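PDB 2F6K: metal-dependent hydrolase from Lactobacillus plantarum, which probably acts as a manganese-dependent decarboxylase of the amidohydrolase superfamily, related to the ACMS decarboxylase of tryptophan metabolism. Local coordinates for residues Leu130-Ser134 with Pro135-Arg139. Residues are numbered along the deposited sequence; the frame is centred on the assembly and turned at random.
Sequences LYFGS and PVLER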
loop_
_atom_site.group_PDB
_atom_site.type_symbol
_atom_site.label_atom_id
_atom_site.label_comp_id
_atom_site.label_asym_id
_atom_site.label_seq_id
_atom_site.Cartn_x
_atom_site.Cartn_y
_atom_site.Cartn_z
ATOM N N LEU A 130 -10.151 -8.698 -1.710
ATOM C CA LEU A 130 -10.347 -10.126 -1.923
ATOM C C LEU A 130 -10.537 -10.313 -3.428
ATOM O O LEU A 130 -11.591 -9.987 -3.974
ATOM C CB LEU A 130 -11.578 -10.635 -1.164
ATOM C CG LEU A 130 -11.694 -12.167 -1.074
ATOM C CD1 LEU A 130 -12.813 -12.553 -0.127
ATOM C CD2 LEU A 130 -11.947 -12.752 -2.451
ATOM N N TYR A 131 -9.505 -10.819 -4.097
ATOM C CA TYR A 131 -9.562 -11.024 -5.539
ATOM C C TYR A 131 -10.272 -12.320 -5.901
ATOM O O TYR A 131 -10.115 -13.341 -5.223
ATOM C CB TYR A 131 -8.146 -11.009 -6.143
ATOM C CG TYR A 131 -7.593 -9.611 -6.316
ATOM C CD1 TYR A 131 -7.137 -8.877 -5.219
ATOM C CD2 TYR A 131 -7.641 -8.974 -7.559
ATOM C CE1 TYR A 131 -6.760 -7.541 -5.352
ATOM C CE2 TYR A 131 -7.270 -7.636 -7.704
ATOM C CZ TYR A 131 -6.837 -6.924 -6.597
ATOM O OH TYR A 131 -6.554 -5.581 -6.713
ATOM N N PHE A 132 -11.055 -12.280 -6.975
ATOM C CA PHE A 132 -11.774 -13.470 -7.377
ATOM C C PHE A 132 -10.748 -14.558 -7.641
ATOM O O PHE A 132 -9.639 -14.280 -8.084
ATOM C CB PHE A 132 -12.607 -13.206 -8.622
ATOM C CG PHE A 132 -13.742 -14.170 -8.791
ATOM C CD1 PHE A 132 -14.774 -14.219 -7.848
ATOM C CD2 PHE A 132 -13.783 -15.037 -9.880
ATOM C CE1 PHE A 132 -15.833 -15.124 -7.993
ATOM C CE2 PHE A 132 -14.836 -15.944 -10.032
ATOM C CZ PHE A 132 -15.863 -15.986 -9.088
ATOM N N GLY A 133 -11.114 -15.797 -7.351
ATOM C CA GLY A 133 -10.187 -16.891 -7.542
ATOM C C GLY A 133 -9.636 -17.306 -6.193
ATOM O O GLY A 133 -9.134 -18.416 -6.036
ATOM N N SER A 134 -9.733 -16.412 -5.212
ATOM C CA SER A 134 -9.253 -16.690 -3.859
ATOM C C SER A 134 -9.983 -17.876 -3.234
ATOM O O SER A 134 -11.212 -17.975 -3.309
ATOM C CB SER A 134 -9.403 -15.453 -2.973
ATOM O OG SER A 134 -8.942 -15.708 -1.658
ATOM N N PRO A 135 -9.235 -18.794 -2.606
ATOM C CA PRO A 135 -9.859 -19.963 -1.977
ATOM C C PRO A 135 -10.833 -19.619 -0.844
ATOM O O PRO A 135 -11.505 -20.498 -0.290
ATOM C CB PRO A 135 -8.657 -20.792 -1.511
ATOM C CG PRO A 135 -7.553 -19.783 -1.382
ATOM C CD PRO A 135 -7.767 -18.903 -2.576
ATOM N N VAL A 136 -10.913 -18.336 -0.509
ATOM C CA VAL A 136 -11.817 -17.873 0.536
ATOM C C VAL A 136 -13.248 -18.070 0.056
ATOM O O VAL A 136 -14.189 -18.111 0.852
ATOM C CB VAL A 136 -11.572 -16.367 0.849
ATOM C CG1 VAL A 136 -12.728 -15.781 1.636
ATOM C CG2 VAL A 136 -10.290 -16.211 1.654
ATOM N N LEU A 137 -13.402 -18.208 -1.258
ATOM C CA LEU A 137 -14.715 -18.371 -1.872
ATOM C C LEU A 137 -14.943 -19.726 -2.544
ATOM O O LEU A 137 -15.810 -19.846 -3.405
ATOM C CB LEU A 137 -14.929 -17.254 -2.903
ATOM C CG LEU A 137 -15.524 -15.894 -2.500
ATOM C CD1 LEU A 137 -15.082 -15.487 -1.130
ATOM C CD2 LEU A 137 -15.108 -14.843 -3.517
ATOM N N GLU A 138 -14.182 -20.745 -2.160
ATOM C CA GLU A 138 -14.355 -22.056 -2.776
ATOM C C GLU A 138 -15.800 -22.535 -2.800
ATOM O O GLU A 138 -16.304 -22.949 -3.842
ATOM C CB GLU A 138 -13.508 -23.115 -2.078
ATOM C CG GLU A 138 -12.016 -22.952 -2.276
ATOM C CD GLU A 138 -11.244 -24.202 -1.881
ATOM O OE1 GLU A 138 -11.639 -24.860 -0.884
ATOM O OE2 GLU A 138 -10.242 -24.513 -2.569
ATOM N N ARG A 139 -16.472 -22.490 -1.657
ATOM C CA ARG A 139 -17.854 -22.954 -1.608
ATOM C C ARG A 139 -18.732 -22.218 -2.612
ATOM O O ARG A 139 -19.709 -22.777 -3.117
ATOM C CB ARG A 139 -18.407 -22.817 -0.185
ATOM C CG ARG A 139 -17.660 -23.702 0.812
ATOM C CD ARG A 139 -18.250 -23.640 2.206
ATOM N NE ARG A 139 -17.491 -24.460 3.150
ATOM C CZ ARG A 139 -16.326 -24.108 3.697
ATOM N NH1 ARG A 139 -15.768 -22.941 3.407
ATOM N NH2 ARG A 139 -15.715 -24.931 4.539
#
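The side chain of L130 crosses those of V136 and L137 obliquely where the chain of this TIM-barrel amidohydrolase leaves the short strand 130-131 and turns into helix 138-145, in the connection between barrel strands 120-124 and 150-154. The link is a type II beta turn from Y131 to S134 and then a short 3-10 segment. The extended side chain of L130, with CG anti to the backbone N (chi1 -167°), places its CD1 3.7 Å from CG1 of V136 and also against CD1 of L137. L137 sits at the N-cap position and turns both methyls to L130, its CD2 lying 3.9 Å from L130 CD2. That same CD2 of L137 approaches CD1 of the F132 ring obliquely at 4.4 Å, while Y141 meets this ring edge-to-face. Polar contacts centre on S134. Its carbonyl O accepts a nearly straight bond from L137 N (3.0 Å, 168° at the hydrogen), with the donor well above the carbonyl plane, and is also hydrogen-bonded to the hydroxyl of Y141. Y101 of a second subunit packs on P135 and V136. The S134 hydroxyl lies beside its own carbonyl carbon (chi1 180°), where OG takes a weak bond from V136 N at 3.5 Å and touches V136 CG2 at 3.6 Å.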